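Chloramphenicol acetyltransferase (PDB 2I9D) probably acts as a chloramphenicol O-acetyltransferase, transferring an acetyl group from acetyl-coenzyme A to the antibiotic. Local coordinates at residues A[56-61]-A[105-110]; A[84-89]-A[145-150]. One frame throughout, in Å; residues are numbered along the deposited sequence.

In the fold
Contacts 1 and 2 lie side by side, their centres about 9 Å apart. Contact 2 pairs two neighbouring parallel strands inside the mixed sheet. Contact 1 joins helix 52-66, which packs on that sheet, to the chain leaving strand 100-105, outermost in the sheet of this chain. Probable hydrogen bonds link the two contacts. Phe105 N lies 2.7 Å from Met88 O, a probable hydrogen bond between adjacent strands. Tyr107 N lies 2.7 Å from Asp87 OD1, probably a second one. Met88 also touches Leu57 and Leu61 of the helix. Both contacts lie away from His197, the predicted proton acceptor.

Contact 1 of 2, residues A[56-61]-A[105-110]; sequences YLYAVL and FPYHND
Helix 56-61 passes beside the extended chain 105-110, and their CA atoms come nearest at Leu61 and Tyr107, 7.0 Å apart. Leu57, Tyr58 and Leu61 meet this chain. Leu57 CD2 sits over one face of the Phe105 ring, toward its rim, 4.2 Å from Phe105 CD2. The two side chains cross at about a right angle. Leu61 lies alongside Tyr107, running the opposite way, with Leu61 CD2 3.7 Å from Tyr107 CB.

Tyr58 has its CG anti to the backbone N (chi1 179°), which carries the ring out from the helix to residues 107-109. Tyr58 CE1 comes 3.7 Å from Tyr107 CE1. The two rings are nearly parallel, with planes at 19°, but slid apart so that they barely overlap. His108 O meets the Tyr58 ring at its edge, in plane, 3.2 Å from Tyr58 CE1. Tyr58 OH lies 2.9 Å from Asn109 O and is hydrogen-bonded to Arg62 NH1, one turn on. Phe111 and Phe114 also pack on this ring. Replacing Tyr58 with an alanine would probably open a gap beside Tyr107 and leave Arg62 NH1 without its hydroxyl partner.

Asp110 is the N-cap of helix 111-124, and its OD2 is hydrogen-bonded to Thr113 OG1. Leu61 also touches Phe114 of that helix. The arrangement is a strand-to-helix connection packed against a neighbouring helix, within an alpha/beta subunit of the chloramphenicol acetyltransferase family.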
ATOM      1  N   TYR A  56      20.807  -5.879   6.280  1.00 28.45           N
ATOM      2  CA  TYR A  56      19.463  -6.180   5.780  1.00 27.69           C
ATOM      3  C   TYR A  56      19.366  -6.212   4.259  1.00 27.26           C
ATOM      4  O   TYR A  56      18.540  -6.942   3.714  1.00 26.19           O
ATOM      5  CB  TYR A  56      18.354  -5.343   6.447  1.00 27.63           C
ATOM      6  CG  TYR A  56      18.317  -3.851   6.185  1.00 27.64           C
ATOM      7  CD1 TYR A  56      17.922  -3.328   4.927  1.00 26.27           C
ATOM      8  CD2 TYR A  56      18.589  -2.954   7.213  1.00 25.10           C
ATOM      9  CE1 TYR A  56      17.852  -1.936   4.714  1.00 25.20           C
ATOM     10  CE2 TYR A  56      18.518  -1.566   7.009  1.00 26.11           C
ATOM     11  CZ  TYR A  56      18.144  -1.074   5.772  1.00 27.16           C
ATOM     12  OH  TYR A  56      18.082   0.285   5.598  1.00 30.22           O
ATOM     13  N   LEU A  57      20.255  -5.478   3.588  1.00 27.68           N
ATOM     14  CA  LEU A  57      20.327  -5.532   2.135  1.00 28.09           C
ATOM     15  C   LEU A  57      20.708  -6.948   1.702  1.00 28.88           C
ATOM     16  O   LEU A  57      20.102  -7.530   0.775  1.00 28.98           O
ATOM     17  CB  LEU A  57      21.310  -4.485   1.585  1.00 28.00           C
ATOM     18  CG  LEU A  57      21.203  -4.164   0.086  1.00 27.79           C
ATOM     19  CD1 LEU A  57      19.909  -3.382  -0.171  1.00 27.01           C
ATOM     20  CD2 LEU A  57      22.420  -3.344  -0.437  1.00 26.40           C
ATOM     21  N   TYR A  58      21.697  -7.509   2.387  1.00 29.63           N
ATOM     22  CA  TYR A  58      22.094  -8.884   2.134  1.00 30.61           C
ATOM     23  C   TYR A  58      20.955  -9.878   2.395  1.00 29.89           C
ATOM     24  O   TYR A  58      20.687 -10.761   1.562  1.00 29.04           O
ATOM     25  CB  TYR A  58      23.321  -9.267   2.976  1.00 32.73           C
ATOM     26  CG  TYR A  58      23.724 -10.698   2.751  1.00 34.90           C
ATOM     27  CD1 TYR A  58      24.286 -11.085   1.544  1.00 37.62           C
ATOM     28  CD2 TYR A  58      23.488 -11.673   3.711  1.00 37.36           C
ATOM     29  CE1 TYR A  58      24.647 -12.401   1.300  1.00 39.35           C
ATOM     30  CE2 TYR A  58      23.853 -13.010   3.481  1.00 41.31           C
ATOM     31  CZ  TYR A  58      24.428 -13.355   2.259  1.00 39.72           C
ATOM     32  OH  TYR A  58      24.806 -14.655   1.990  1.00 41.60           O
ATOM     33  N   ALA A  59      20.313  -9.733   3.559  1.00 29.48           N
ATOM     34  CA  ALA A  59      19.200 -10.606   3.962  1.00 29.41           C
ATOM     35  C   ALA A  59      18.135 -10.665   2.880  1.00 29.36           C
ATOM     36  O   ALA A  59      17.659 -11.747   2.524  1.00 29.86           O
ATOM     37  CB  ALA A  59      18.599 -10.140   5.285  1.00 28.90           C
ATOM     38  N   VAL A  60      17.772  -9.493   2.355  1.00 28.79           N
ATOM     39  CA  VAL A  60      16.737  -9.397   1.338  1.00 27.95           C
ATOM     40  C   VAL A  60      17.222 -10.034   0.024  1.00 27.92           C
ATOM     41  O   VAL A  60      16.479 -10.795  -0.618  1.00 27.10           O
ATOM     42  CB  VAL A  60      16.292  -7.907   1.133  1.00 28.39           C
ATOM     43  CG1 VAL A  60      15.556  -7.709  -0.216  1.00 26.89           C
ATOM     44  CG2 VAL A  60      15.442  -7.434   2.289  1.00 26.94           C
ATOM     45  N   LEU A  61      18.460  -9.716  -0.367  1.00 28.04           N
ATOM     46  CA  LEU A  61      19.020 -10.198  -1.646  1.00 28.57           C
ATOM     47  C   LEU A  61      19.172 -11.733  -1.642  1.00 29.53           C
ATOM     48  O   LEU A  61      18.867 -12.410  -2.651  1.00 29.48           O
ATOM     49  CB  LEU A  61      20.361  -9.520  -1.966  1.00 27.82           C
ATOM     50  CG  LEU A  61      20.976  -9.773  -3.351  1.00 27.97           C
ATOM     51  CD1 LEU A  61      20.038  -9.339  -4.474  1.00 26.15           C
ATOM     52  CD2 LEU A  61      22.291  -9.072  -3.473  1.00 26.75           C
ATOM     53  N   PHE A 105      24.862  -3.903  -6.722  1.00 28.89           N
ATOM     54  CA  PHE A 105      25.632  -4.706  -5.776  1.00 30.77           C
ATOM     55  C   PHE A 105      25.490  -6.171  -6.180  1.00 32.06           C
ATOM     56  O   PHE A 105      24.372  -6.684  -6.262  1.00 32.78           O
ATOM     57  CB  PHE A 105      25.148  -4.515  -4.314  1.00 30.11           C
ATOM     58  CG  PHE A 105      25.212  -3.094  -3.838  1.00 30.46           C
ATOM     59  CD1 PHE A 105      26.346  -2.619  -3.163  1.00 29.47           C
ATOM     60  CD2 PHE A 105      24.147  -2.209  -4.091  1.00 27.75           C
ATOM     61  CE1 PHE A 105      26.424  -1.283  -2.726  1.00 29.13           C
ATOM     62  CE2 PHE A 105      24.219  -0.876  -3.671  1.00 28.21           C
ATOM     63  CZ  PHE A 105      25.347  -0.412  -2.976  1.00 29.66           C
ATOM     64  N   PRO A 106      26.618  -6.843  -6.465  1.00 33.10           N
ATOM     65  CA  PRO A 106      26.512  -8.268  -6.829  1.00 34.32           C
ATOM     66  C   PRO A 106      26.197  -9.135  -5.617  1.00 35.35           C
ATOM     67  O   PRO A 106      26.696  -8.879  -4.518  1.00 35.17           O
ATOM     68  CB  PRO A 106      27.912  -8.603  -7.386  1.00 34.30           C
ATOM     69  CG  PRO A 106      28.846  -7.628  -6.654  1.00 33.68           C
ATOM     70  CD  PRO A 106      28.007  -6.343  -6.515  1.00 33.02           C
ATOM     71  N   TYR A 107      25.361 -10.140  -5.814  1.00 37.00           N
ATOM     72  CA  TYR A 107      25.173 -11.146  -4.783  1.00 39.61           C
ATOM     73  C   TYR A 107      26.404 -12.084  -4.603  1.00 41.45           C
ATOM     74  O   TYR A 107      27.001 -12.554  -5.572  1.00 41.26           O
ATOM     75  CB  TYR A 107      23.907 -11.951  -5.060  1.00 39.43           C
ATOM     76  CG  TYR A 107      23.627 -13.027  -4.040  1.00 40.02           C
ATOM     77  CD1 TYR A 107      23.388 -12.711  -2.694  1.00 39.64           C
ATOM     78  CD2 TYR A 107      23.586 -14.362  -4.421  1.00 40.66           C
ATOM     79  CE1 TYR A 107      23.123 -13.698  -1.774  1.00 40.23           C
ATOM     80  CE2 TYR A 107      23.315 -15.359  -3.504  1.00 39.98           C
ATOM     81  CZ  TYR A 107      23.096 -15.030  -2.193  1.00 40.37           C
ATOM     82  OH  TYR A 107      22.842 -16.049  -1.300  1.00 42.51           O
ATOM     83  N   HIS A 108      26.770 -12.334  -3.349  1.00 43.35           N
ATOM     84  CA  HIS A 108      27.717 -13.394  -3.008  1.00 45.73           C
ATOM     85  C   HIS A 108      27.082 -14.221  -1.897  1.00 46.79           C
ATOM     86  O   HIS A 108      26.504 -13.648  -0.960  1.00 47.22           O
ATOM     87  CB  HIS A 108      29.055 -12.811  -2.520  1.00 45.63           C
ATOM     88  CG  HIS A 108      29.748 -11.950  -3.531  1.00 48.03           C
ATOM     89  ND1 HIS A 108      30.267 -12.452  -4.708  1.00 49.23           N
ATOM     90  CD2 HIS A 108      30.014 -10.619  -3.541  1.00 49.48           C
ATOM     91  CE1 HIS A 108      30.811 -11.467  -5.404  1.00 49.43           C
ATOM     92  NE2 HIS A 108      30.675 -10.346  -4.717  1.00 49.90           N
ATOM     93  N   ASN A 109      27.185 -15.550  -1.985  1.00 48.31           N
ATOM     94  CA  ASN A 109      26.592 -16.438  -0.962  1.00 49.66           C
ATOM     95  C   ASN A 109      27.284 -16.348   0.414  1.00 49.15           C
ATOM     96  O   ASN A 109      26.712 -16.735   1.446  1.00 49.37           O
ATOM     97  CB  ASN A 109      26.485 -17.882  -1.471  1.00 50.62           C
ATOM     98  CG  ASN A 109      25.663 -18.798  -0.538  1.00 54.71           C
ATOM     99  OD1 ASN A 109      25.076 -18.359   0.472  1.00 57.49           O
ATOM    100  ND2 ASN A 109      25.624 -20.097  -0.887  1.00 59.05           N
ATOM    101  N   ASP A 110      28.492 -15.799   0.424  1.00 48.49           N
ATOM    102  CA  ASP A 110      29.225 -15.567   1.660  1.00 48.00           C
ATOM    103  C   ASP A 110      29.083 -14.099   2.090  1.00 47.50           C
ATOM    104  O   ASP A 110      29.523 -13.189   1.380  1.00 47.54           O
ATOM    105  CB  ASP A 110      30.702 -15.970   1.470  1.00 47.94           C
ATOM    106  CG  ASP A 110      31.615 -15.405   2.549  1.00 48.80           C
ATOM    107  OD1 ASP A 110      31.320 -15.601   3.751  1.00 49.96           O
ATOM    108  OD2 ASP A 110      32.624 -14.753   2.198  1.00 48.28           O
TER

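Contact 2 of 2, residues A[84-89]-A[145-150]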
ATOM      1  N   ASP A  84      19.655 -17.248 -13.168  1.00 37.70           N
ATOM      2  CA  ASP A  84      20.421 -18.076 -12.237  1.00 38.94           C
ATOM      3  C   ASP A  84      20.599 -17.292 -10.953  1.00 38.87           C
ATOM      4  O   ASP A  84      20.456 -17.832  -9.867  1.00 39.01           O
ATOM      5  CB  ASP A  84      21.837 -18.389 -12.767  1.00 39.74           C
ATOM      6  CG  ASP A  84      21.859 -19.373 -13.973  1.00 43.42           C
ATOM      7  OD1 ASP A  84      20.794 -19.710 -14.557  1.00 42.75           O
ATOM      8  OD2 ASP A  84      22.996 -19.801 -14.331  1.00 46.40           O
ATOM      9  N   THR A  85      20.939 -16.015 -11.100  1.00 38.11           N
ATOM     10  CA  THR A  85      21.357 -15.180  -9.981  1.00 37.68           C
ATOM     11  C   THR A  85      20.712 -13.780 -10.091  1.00 36.71           C
ATOM     12  O   THR A  85      20.532 -13.239 -11.197  1.00 36.43           O
ATOM     13  CB  THR A  85      22.915 -15.106  -9.913  1.00 37.28           C
ATOM     14  OG1 THR A  85      23.414 -16.392  -9.543  1.00 40.43           O
ATOM     15  CG2 THR A  85      23.412 -14.106  -8.903  1.00 37.29           C
ATOM     16  N   ILE A  86      20.384 -13.226  -8.924  1.00 35.14           N
ATOM     17  CA  ILE A  86      19.747 -11.926  -8.784  1.00 34.07           C
ATOM     18  C   ILE A  86      20.692 -11.000  -8.027  1.00 32.65           C
ATOM     19  O   ILE A  86      21.184 -11.344  -6.947  1.00 32.56           O
ATOM     20  CB  ILE A  86      18.379 -12.062  -8.035  1.00 34.43           C
ATOM     21  CG1 ILE A  86      17.436 -12.991  -8.804  1.00 35.01           C
ATOM     22  CG2 ILE A  86      17.722 -10.687  -7.781  1.00 34.38           C
ATOM     23  CD1 ILE A  86      17.195 -12.612 -10.275  1.00 33.23           C
ATOM     24  N   ASP A  87      20.976  -9.847  -8.616  1.00 30.89           N
ATOM     25  CA  ASP A  87      21.747  -8.824  -7.934  1.00 29.65           C
ATOM     26  C   ASP A  87      20.868  -7.668  -7.448  1.00 28.68           C
ATOM     27  O   ASP A  87      19.652  -7.646  -7.685  1.00 27.14           O
ATOM     28  CB  ASP A  87      22.873  -8.309  -8.818  1.00 30.49           C
ATOM     29  CG  ASP A  87      23.890  -9.391  -9.162  1.00 31.96           C
ATOM     30  OD1 ASP A  87      24.230 -10.240  -8.298  1.00 33.86           O
ATOM     31  OD2 ASP A  87      24.365  -9.378 -10.307  1.00 35.83           O
HETATM   32  N   MSE A  88      21.498  -6.737  -6.740  1.00 27.89           N
HETATM   33  CA  MSE A  88      20.794  -5.660  -6.068  1.00 28.15           C
HETATM   34  C   MSE A  88      21.066  -4.317  -6.735  1.00 27.47           C
HETATM   35  O   MSE A  88      22.218  -3.971  -6.995  1.00 27.09           O
HETATM   36  CB  MSE A  88      21.217  -5.585  -4.583  1.00 28.11           C
HETATM   37  CG  MSE A  88      20.656  -4.390  -3.806  1.00 29.10           C
HETATM   38 SE   MSE A  88      18.662  -4.454  -3.582  1.00 36.36          SE
HETATM   39  CE  MSE A  88      18.534  -5.918  -2.237  1.00 29.74           C
ATOM     40  N   LEU A  89      19.992  -3.579  -7.015  1.00 26.48           N
ATOM     41  CA  LEU A  89      20.081  -2.143  -7.246  1.00 25.20           C
ATOM     42  C   LEU A  89      19.612  -1.448  -5.981  1.00 24.66           C
ATOM     43  O   LEU A  89      18.667  -1.891  -5.340  1.00 25.03           O
ATOM     44  CB  LEU A  89      19.198  -1.687  -8.412  1.00 24.35           C
ATOM     45  CG  LEU A  89      19.522  -2.179  -9.819  1.00 24.10           C
ATOM     46  CD1 LEU A  89      18.683  -1.424 -10.817  1.00 20.51           C
ATOM     47  CD2 LEU A  89      21.013  -2.047 -10.187  1.00 20.15           C
ATOM     48  N   GLY A 145      17.651  -9.388 -14.157  1.00 25.82           N
ATOM     49  CA  GLY A 145      18.012 -10.312 -13.078  1.00 26.34           C
ATOM     50  C   GLY A 145      18.489  -9.547 -11.870  1.00 27.02           C
ATOM     51  O   GLY A 145      19.659  -9.668 -11.431  1.00 27.41           O
ATOM     52  N   LEU A 146      17.571  -8.746 -11.345  1.00 26.76           N
ATOM     53  CA  LEU A 146      17.848  -7.786 -10.275  1.00 26.97           C
ATOM     54  C   LEU A 146      16.613  -7.589  -9.395  1.00 25.77           C
ATOM     55  O   LEU A 146      15.506  -7.852  -9.818  1.00 26.02           O
ATOM     56  CB  LEU A 146      18.198  -6.413 -10.880  1.00 26.83           C
ATOM     57  CG  LEU A 146      19.458  -6.295 -11.732  1.00 27.86           C
ATOM     58  CD1 LEU A 146      19.195  -5.229 -12.759  1.00 26.20           C
ATOM     59  CD2 LEU A 146      20.676  -5.977 -10.860  1.00 25.50           C
ATOM     60  N   ILE A 147      16.825  -7.109  -8.178  1.00 25.48           N
ATOM     61  CA  ILE A 147      15.752  -6.507  -7.370  1.00 25.11           C
ATOM     62  C   ILE A 147      16.282  -5.145  -6.978  1.00 24.82           C
ATOM     63  O   ILE A 147      17.456  -4.861  -7.220  1.00 24.77           O
ATOM     64  CB  ILE A 147      15.316  -7.362  -6.140  1.00 24.90           C
ATOM     65  CG1 ILE A 147      16.502  -7.642  -5.189  1.00 25.86           C
ATOM     66  CG2 ILE A 147      14.695  -8.660  -6.626  1.00 22.95           C
ATOM     67  CD1 ILE A 147      16.083  -8.251  -3.806  1.00 24.25           C
ATOM     68  N   LEU A 148      15.411  -4.284  -6.459  1.00 24.69           N
ATOM     69  CA  LEU A 148      15.817  -2.914  -6.100  1.00 24.00           C
ATOM     70  C   LEU A 148      15.216  -2.582  -4.761  1.00 23.05           C
ATOM     71  O   LEU A 148      14.023  -2.807  -4.545  1.00 22.93           O
ATOM     72  CB  LEU A 148      15.389  -1.871  -7.156  1.00 23.46           C
ATOM     73  CG  LEU A 148      15.722  -0.399  -6.809  1.00 25.34           C
ATOM     74  CD1 LEU A 148      15.995   0.433  -8.067  1.00 26.98           C
ATOM     75  CD2 LEU A 148      14.601   0.253  -5.928  1.00 24.10           C
ATOM     76  N   LEU A 149      16.051  -2.066  -3.867  1.00 21.77           N
ATOM     77  CA  LEU A 149      15.588  -1.751  -2.542  1.00 22.15           C
ATOM     78  C   LEU A 149      15.969  -0.325  -2.227  1.00 21.95           C
ATOM     79  O   LEU A 149      17.118   0.093  -2.414  1.00 22.41           O
ATOM     80  CB  LEU A 149      16.101  -2.747  -1.478  1.00 21.88           C
ATOM     81  CG  LEU A 149      15.597  -2.504  -0.040  1.00 21.55           C
ATOM     82  CD1 LEU A 149      15.474  -3.809   0.726  1.00 18.56           C
ATOM     83  CD2 LEU A 149      16.539  -1.529   0.725  1.00 22.62           C
ATOM     84  N   SER A 150      14.982   0.419  -1.757  1.00 21.93           N
ATOM     85  CA  SER A 150      15.169   1.807  -1.374  1.00 22.36           C
ATOM     86  C   SER A 150      15.005   1.945   0.158  1.00 23.18           C
ATOM     87  O   SER A 150      13.989   1.532   0.695  1.00 22.51           O
ATOM     88  CB  SER A 150      14.169   2.670  -2.149  1.00 21.84           C
ATOM     89  OG  SER A 150      14.118   3.950  -1.564  1.00 24.06           O
TER
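Asp87, Met88 and Leu89 pair in parallel register with Leu146, Ile147 and Leu148. Four backbone hydrogen bonds join segments 84-89 and 145-150. Asp87 N donates to Gly145 O (3.1 Å), tilted 27° from the carbonyl plane. Asp87 O then accepts from Ile147 N. Leu89 N donates to Ile147 O (2.8 Å), an almost straight bond in the carbonyl plane. Leu89 O takes Leu149 N. Leu146 CA and Leu148 CA add CA-H...O contacts to Asp87 O and Leu89 O.

These strands lie inside the mixed sheet of the CoA-dependent acyltransferase fold. Strand 174-183 runs parallel beside strand 146-151, and strand 100-105 antiparallel beside strand 87-93.

Apolar contacts lie on both faces. On the face turned to helix 52-66, Ile86 CG2 meets Ile147 CG2 at 3.8 Å. Met88 is a selenomethionine whose chain bends at chi2 (66°) and chi3 (73°). The bends bring its end back over the neighbouring strand. Met88 SE rests 3.7 Å from Leu149 CB, and Met88 CE 3.7 Å from Ile147 CD1. On the other face, Leu89 CD2 touches Leu146 CD2 at 4.0 Å, and Leu89 CB packs on Leu148 CD1 at 3.9 Å. Helix 133-141 meets these leucines through Glu135 and Glu138.

Asp87 brings a carboxylate to the pairing. Its CB packs on Leu146 CD2. Its carboxylate turns to other partners: OD1 faces Tyr107 N, and OD2 forms a salt bridge with Arg104 NH2.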